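Local coordinates for minor fimbrium anchoring subunit Mfa2 (Porphyromonas gingivalis, PDB 5NFI), which anchors the minor (Mfa1) fimbriae in the bacterial outer membrane and regulates their length, at residues Val268-Ile271 and Trp276-His279; Ala256-Cys259 and Asp263-Tyr266; Asn43-Val48 and Lys54-Pro59. All coordinates share one frame; numbering follows the deposited sequence.

Interaction 1: Val268-Ile271 and Trp276-His279; sequences VVQI and WLIH
Ile-271 pairs with His-279 as an antiparallel hydrogen-bonded pair, their CA atoms 5.5 Å apart, although the two short strand segments run at 134° to each other and soon diverge. The backbone grips Ile-271 from both of its polar atoms: its N donates to His-279 O at 2.9 Å, while its O accepts from Ile-278 N at the same distance of 2.9 Å. Because Ile-278 and His-279 both lie opposite the single residue Ile-271, the pairing forms a classic beta bulge. His-279 O also receives a CA-H...O contact from Gln-270 CA at 3.3 Å, so this one carbonyl meets two successive residues of the facing strand.

The side chains of Ile-271 and His-279 lie alongside each other and point the same way. The CG2 methyl does the touching: with CG1 anti to the backbone N (chi1 165°), Ile-271 CG2 sits 3.6 Å from His-279 CB and near the plane of the imidazole, at its edge. Leu-277 crosses Gln-270 at about a right angle and sets its CD1 methyl 3.5 Å from Gln-270 CG, an apolar contact with the aliphatic part of the glutamine. The amide end has a different partner, since Gln-270 OE1 is hydrogen-bonded to Trp-272 NE1, and Leu-277 rests on that same tryptophan.

The contact belongs to the hairpin of strands 266-273 and 276-280 near the C-terminus. Strand 249-258 flanks the other edge of strand 266-273, bonded through Val-255 to Val-269 and Gln-270, and Leu-254 together with Tyr-281 packs on Ile-271.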
# COMPACT_ATOMS: atom_id res chain seq x y z
N VAL A 268 -5.07 16.09 22.46
CA VAL A 268 -5.00 14.63 22.50
C VAL A 268 -3.91 14.23 23.50
O VAL A 268 -2.78 14.71 23.42
CB VAL A 268 -4.72 14.05 21.11
CG1 VAL A 268 -4.25 12.61 21.19
CG2 VAL A 268 -5.94 14.17 20.21
N VAL A 269 -4.27 13.37 24.45
CA VAL A 269 -3.41 13.02 25.57
C VAL A 269 -3.09 11.53 25.66
O VAL A 269 -2.52 11.08 26.65
CB VAL A 269 -4.04 13.42 26.93
CG1 VAL A 269 -4.19 14.94 27.04
CG2 VAL A 269 -5.39 12.74 27.10
N GLN A 270 -3.46 10.78 24.62
CA GLN A 270 -3.21 9.34 24.53
C GLN A 270 -3.52 8.84 23.13
O GLN A 270 -4.63 9.04 22.61
CB GLN A 270 -4.04 8.55 25.53
CG GLN A 270 -3.29 8.12 26.76
CD GLN A 270 -4.13 7.31 27.73
OE1 GLN A 270 -5.24 6.87 27.40
NE2 GLN A 270 -3.61 7.11 28.93
N ILE A 271 -2.54 8.20 22.51
CA ILE A 271 -2.81 7.56 21.25
C ILE A 271 -2.60 6.04 21.36
O ILE A 271 -1.50 5.57 21.67
CB ILE A 271 -1.96 8.17 20.12
CG1 ILE A 271 -1.98 7.26 18.89
CG2 ILE A 271 -0.54 8.40 20.58
CD1 ILE A 271 -1.30 7.86 17.67
N TRP A 276 -2.31 -1.14 21.89
CA TRP A 276 -1.15 -0.70 22.65
C TRP A 276 -1.18 0.80 22.90
O TRP A 276 -1.56 1.58 22.02
CB TRP A 276 0.13 -1.06 21.90
CG TRP A 276 0.27 -2.51 21.58
CD1 TRP A 276 -0.03 -3.12 20.39
CD2 TRP A 276 0.76 -3.54 22.45
NE1 TRP A 276 0.24 -4.47 20.47
CE2 TRP A 276 0.72 -4.75 21.73
CE3 TRP A 276 1.22 -3.55 23.77
CZ2 TRP A 276 1.13 -5.97 22.28
CZ3 TRP A 276 1.63 -4.76 24.31
CH2 TRP A 276 1.58 -5.96 23.57
N LEU A 277 -0.78 1.21 24.09
CA LEU A 277 -0.65 2.63 24.37
C LEU A 277 0.69 3.08 23.82
O LEU A 277 1.74 2.70 24.31
CB LEU A 277 -0.76 2.91 25.87
CG LEU A 277 -0.55 4.37 26.31
CD1 LEU A 277 -1.55 5.27 25.60
CD2 LEU A 277 -0.61 4.56 27.85
N ILE A 278 0.63 3.89 22.77
CA ILE A 278 1.81 4.29 22.01
C ILE A 278 2.48 5.53 22.58
O ILE A 278 3.70 5.62 22.64
CB ILE A 278 1.42 4.53 20.53
CG1 ILE A 278 1.00 3.22 19.88
CG2 ILE A 278 2.54 5.17 19.76
CD1 ILE A 278 1.96 2.09 20.15
N HIS A 279 1.67 6.51 22.97
CA HIS A 279 2.15 7.75 23.55
C HIS A 279 1.09 8.38 24.44
O HIS A 279 -0.09 8.41 24.10
CB HIS A 279 2.56 8.77 22.47
CG HIS A 279 3.83 8.44 21.76
ND1 HIS A 279 3.88 8.15 20.41
CD2 HIS A 279 5.11 8.36 22.20
CE1 HIS A 279 5.13 7.90 20.05
NE2 HIS A 279 5.90 8.02 21.12

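Interaction 2: Ala256-Cys259 and Asp263-Tyr266; sequences AHHC and DDTY
The loop end of the beta hairpin of strands 249-258 and 266-273 is closed by His-258 and Tyr-266, an antiparallel non-hydrogen-bonded pair whose side chains diverge at the CB atoms. Just beyond them Cys-259 N donates to Thr-265 O at 2.8 Å. The rings of His-258 and Tyr-266 nevertheless meet: the edge of the imidazole is directed at the face of the phenol in a T-shaped pair, with centroids 5.2 Å apart and planes at 82°. His-258 CA lies over the same phenol in a CH-pi contact, 3.8 Å from the ring centroid. The histidine's extended first torsion, with CG opposite the backbone N (chi1 -175°), carries the imidazole along the loop to Asp-264. There His-258 NE2 donates to Asp-264 OD1 at 2.9 Å from the anti side in a bent bond, tilted out of both the ring and carboxylate planes, which stand 87° apart.

Cys-259 forms a disulfide with Cys-261, within the connecting loop, and Tyr-266 packs on Pro-154. The His-258 imidazole is held at two places, by the carboxylate and by the tyrosine ring, which should restrict its rotation; the nearby negative charge would tend to favour a protonated imidazole.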
# COMPACT_ATOMS: atom_id res chain seq x y z
N ALA A 256 -9.04 12.39 23.77
CA ALA A 256 -9.03 13.84 23.90
C ALA A 256 -9.33 14.24 25.33
O ALA A 256 -10.00 13.52 26.08
CB ALA A 256 -10.05 14.46 22.95
N HIS A 257 -8.81 15.39 25.72
CA HIS A 257 -9.14 15.96 27.01
C HIS A 257 -9.08 17.47 26.90
O HIS A 257 -8.31 18.01 26.09
CB HIS A 257 -8.18 15.45 28.09
CG HIS A 257 -8.59 15.83 29.48
ND1 HIS A 257 -9.86 16.25 29.80
CD2 HIS A 257 -7.88 15.87 30.64
CE1 HIS A 257 -9.93 16.52 31.09
NE2 HIS A 257 -8.74 16.29 31.62
N HIS A 258 -9.91 18.15 27.67
CA HIS A 258 -9.83 19.59 27.71
C HIS A 258 -8.43 19.98 28.17
O HIS A 258 -7.82 19.29 28.99
CB HIS A 258 -10.89 20.17 28.63
CG HIS A 258 -10.91 21.67 28.62
ND1 HIS A 258 -10.22 22.43 29.54
CD2 HIS A 258 -11.51 22.54 27.77
CE1 HIS A 258 -10.41 23.71 29.27
NE2 HIS A 258 -11.18 23.80 28.20
N CYS A 259 -7.89 21.06 27.61
CA CYS A 259 -6.48 21.39 27.79
C CYS A 259 -6.16 21.98 29.15
O CYS A 259 -4.98 22.09 29.49
CB CYS A 259 -6.01 22.36 26.69
SG CYS A 259 -6.43 24.14 26.92
N ASP A 263 -6.89 28.23 26.85
CA ASP A 263 -7.29 28.23 25.45
C ASP A 263 -8.69 27.68 25.32
O ASP A 263 -9.28 27.75 24.24
CB ASP A 263 -6.32 27.41 24.58
CG ASP A 263 -5.06 28.18 24.21
OD1 ASP A 263 -4.57 28.98 25.05
OD2 ASP A 263 -4.54 28.00 23.09
N ASP A 264 -9.23 27.15 26.42
CA ASP A 264 -10.55 26.52 26.41
C ASP A 264 -10.67 25.60 25.19
O ASP A 264 -11.67 25.63 24.48
CB ASP A 264 -11.66 27.57 26.41
CG ASP A 264 -12.78 27.26 27.38
OD1 ASP A 264 -12.96 26.07 27.74
OD2 ASP A 264 -13.49 28.21 27.80
N THR A 265 -9.63 24.80 24.95
CA THR A 265 -9.52 23.98 23.75
C THR A 265 -9.16 22.54 24.13
O THR A 265 -8.68 22.29 25.23
CB THR A 265 -8.47 24.59 22.76
OG1 THR A 265 -9.15 25.36 21.76
CG2 THR A 265 -7.60 23.54 22.09
N TYR A 266 -9.46 21.59 23.26
CA TYR A 266 -9.14 20.21 23.54
C TYR A 266 -7.82 19.82 22.92
O TYR A 266 -7.34 20.44 21.97
CB TYR A 266 -10.27 19.31 23.04
CG TYR A 266 -11.40 19.39 24.01
CD1 TYR A 266 -12.19 20.53 24.08
CD2 TYR A 266 -11.63 18.38 24.92
CE1 TYR A 266 -13.20 20.64 24.99
CE2 TYR A 266 -12.65 18.48 25.86
CZ TYR A 266 -13.43 19.62 25.89
OH TYR A 266 -14.45 19.75 26.80

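Interaction 3: Asn43-Val48 and Lys54-Pro59; sequences NVFEDV and KEWLIP
Facing Asn-43 and Phe-45 across a gap too wide for backbone pairing, Ile-58 and Trp-56 belong to a strand that runs nearly antiparallel, with the short axes 8.8 Å apart at closest approach and 161° between their directions. Each strand is bonded to a different neighbour, 39-45 to 28-33 and 56-60 to 3-10, so the two segments meet mainly through side chains, without backbone-to-backbone hydrogen bonds, consistent with edge packing in a transthyretin-like beta-sandwich.

Phe-45 is the centre of the contact. The side chains of Phe-45 and Trp-56 overlap while pointing opposite ways, and Trp-56 CD1 lies over one face of the phenyl ring, 3.7 Å from Phe-45 CG; the two ring planes are inclined at 41°. Ile-58 CD1 approaches the phenyl edge, 3.8 Å from Phe-45 CE2. The isoleucine's CG1 branch stands opposite its carbonyl carbon (chi1 -50°), which sends CD1 to the phenyl and leaves CG2 for Asn-43. Farther along, Val-48 CG1 touches the benzo part of the indole at Trp-56 CZ2, 3.8 Å away.

At the other end Ser-41 OG is hydrogen-bonded to both Asn-43 ND2 and Pro-59 O; Asn-43 OD1 lies 3.6 Å from Pro-59 CD, and Asn-43 ND2 3.4 Å from Ile-58 CG2.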
# COMPACT_ATOMS: atom_id res chain seq x y z
N ASN A 43 2.68 -7.88 -19.34
CA ASN A 43 1.55 -8.80 -19.45
C ASN A 43 0.40 -8.50 -18.50
O ASN A 43 0.61 -8.07 -17.36
CB ASN A 43 2.03 -10.23 -19.23
CG ASN A 43 3.21 -10.58 -20.09
OD1 ASN A 43 3.06 -10.83 -21.29
ND2 ASN A 43 4.40 -10.60 -19.50
N VAL A 44 -0.81 -8.74 -18.97
CA VAL A 44 -2.01 -8.49 -18.19
C VAL A 44 -2.86 -9.75 -18.10
O VAL A 44 -3.13 -10.39 -19.12
CB VAL A 44 -2.83 -7.34 -18.80
CG1 VAL A 44 -4.09 -7.11 -18.01
CG2 VAL A 44 -1.99 -6.05 -18.87
N PHE A 45 -3.27 -10.12 -16.89
CA PHE A 45 -4.10 -11.32 -16.74
C PHE A 45 -5.37 -11.02 -15.95
O PHE A 45 -5.31 -10.63 -14.78
CB PHE A 45 -3.32 -12.46 -16.07
CG PHE A 45 -1.98 -12.72 -16.69
CD1 PHE A 45 -1.88 -13.29 -17.94
CD2 PHE A 45 -0.82 -12.38 -16.02
CE1 PHE A 45 -0.64 -13.53 -18.51
CE2 PHE A 45 0.42 -12.61 -16.59
CZ PHE A 45 0.51 -13.18 -17.84
N GLU A 46 -6.52 -11.17 -16.59
CA GLU A 46 -7.79 -11.03 -15.92
C GLU A 46 -8.20 -12.38 -15.32
O GLU A 46 -7.54 -13.38 -15.55
CB GLU A 46 -8.85 -10.50 -16.89
CG GLU A 46 -8.37 -9.35 -17.75
CD GLU A 46 -8.22 -8.04 -16.98
OE1 GLU A 46 -8.82 -7.91 -15.88
OE2 GLU A 46 -7.50 -7.13 -17.48
N ASP A 47 -9.26 -12.38 -14.53
CA ASP A 47 -9.84 -13.59 -13.94
C ASP A 47 -8.84 -14.41 -13.12
O ASP A 47 -8.92 -15.64 -13.07
CB ASP A 47 -10.46 -14.43 -15.05
CG ASP A 47 -11.43 -13.64 -15.90
OD1 ASP A 47 -12.10 -12.74 -15.33
OD2 ASP A 47 -11.53 -13.90 -17.12
N VAL A 48 -7.92 -13.73 -12.47
CA VAL A 48 -6.93 -14.40 -11.64
C VAL A 48 -7.57 -15.06 -10.42
O VAL A 48 -8.35 -14.45 -9.69
CB VAL A 48 -5.83 -13.42 -11.18
CG1 VAL A 48 -4.94 -14.06 -10.13
CG2 VAL A 48 -5.02 -12.96 -12.37
N LYS A 54 -0.98 -23.07 -9.46
CA LYS A 54 -1.27 -22.34 -10.68
C LYS A 54 -0.08 -21.49 -11.11
O LYS A 54 0.59 -20.88 -10.27
CB LYS A 54 -2.52 -21.46 -10.52
CG LYS A 54 -2.94 -20.82 -11.84
CD LYS A 54 -4.42 -20.47 -11.89
CE LYS A 54 -4.84 -20.04 -13.32
NZ LYS A 54 -3.84 -20.41 -14.38
N GLU A 55 0.17 -21.45 -12.41
CA GLU A 55 1.27 -20.67 -12.96
C GLU A 55 0.82 -19.77 -14.10
O GLU A 55 -0.20 -20.02 -14.75
CB GLU A 55 2.38 -21.60 -13.44
CG GLU A 55 2.96 -22.47 -12.37
CD GLU A 55 4.13 -23.26 -12.87
OE1 GLU A 55 3.92 -24.41 -13.34
OE2 GLU A 55 5.27 -22.75 -12.79
N TRP A 56 1.59 -18.72 -14.34
CA TRP A 56 1.32 -17.79 -15.44
C TRP A 56 2.60 -17.62 -16.25
O TRP A 56 3.65 -17.31 -15.68
CB TRP A 56 0.83 -16.44 -14.91
CG TRP A 56 -0.62 -16.43 -14.51
CD1 TRP A 56 -1.69 -16.14 -15.31
CD2 TRP A 56 -1.16 -16.75 -13.23
NE1 TRP A 56 -2.86 -16.25 -14.60
CE2 TRP A 56 -2.57 -16.62 -13.32
CE3 TRP A 56 -0.60 -17.13 -12.00
CZ2 TRP A 56 -3.41 -16.87 -12.25
CZ3 TRP A 56 -1.44 -17.36 -10.94
CH2 TRP A 56 -2.83 -17.23 -11.07
N LEU A 57 2.51 -17.81 -17.56
CA LEU A 57 3.68 -17.67 -18.43
C LEU A 57 3.96 -16.20 -18.74
O LEU A 57 3.08 -15.47 -19.17
CB LEU A 57 3.49 -18.45 -19.72
CG LEU A 57 4.66 -18.40 -20.73
CD1 LEU A 57 5.97 -18.91 -20.12
CD2 LEU A 57 4.31 -19.17 -21.98
N ILE A 58 5.21 -15.81 -18.52
CA ILE A 58 5.70 -14.48 -18.82
C ILE A 58 6.66 -14.62 -19.99
O ILE A 58 7.79 -15.10 -19.83
CB ILE A 58 6.43 -13.84 -17.60
CG1 ILE A 58 5.57 -13.93 -16.34
CG2 ILE A 58 6.77 -12.39 -17.88
CD1 ILE A 58 4.19 -13.32 -16.49
N PRO A 59 6.18 -14.27 -21.19
CA PRO A 59 6.99 -14.32 -22.41
C PRO A 59 8.30 -13.55 -22.29
O PRO A 59 8.32 -12.42 -21.78
CB PRO A 59 6.07 -13.66 -23.44
CG PRO A 59 4.72 -14.04 -22.99
CD PRO A 59 4.76 -14.04 -21.50

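Interactions 1 and 2 lie in series in the C-terminal part of the chain and meet on strand 266-273, which Tyr-266 of interaction 2 begins and which runs beside strand 249-258. Interaction 2 closes the loop between these two strands, and interaction 1 pairs strand 266-273 onward to strand 276-280. Their centres are 16 Å apart, and they touch directly where Val-269 CG2 packs 4.0 Å from His-257 CB. Interaction 3 lies on the opposite side of the chain's centre, in the N-terminal part, with its centre about 45 Å from that of interaction 1 and about 56 Å from that of interaction 2. It touches neither; its nearest atoms are about 32 Å from those of interaction 1.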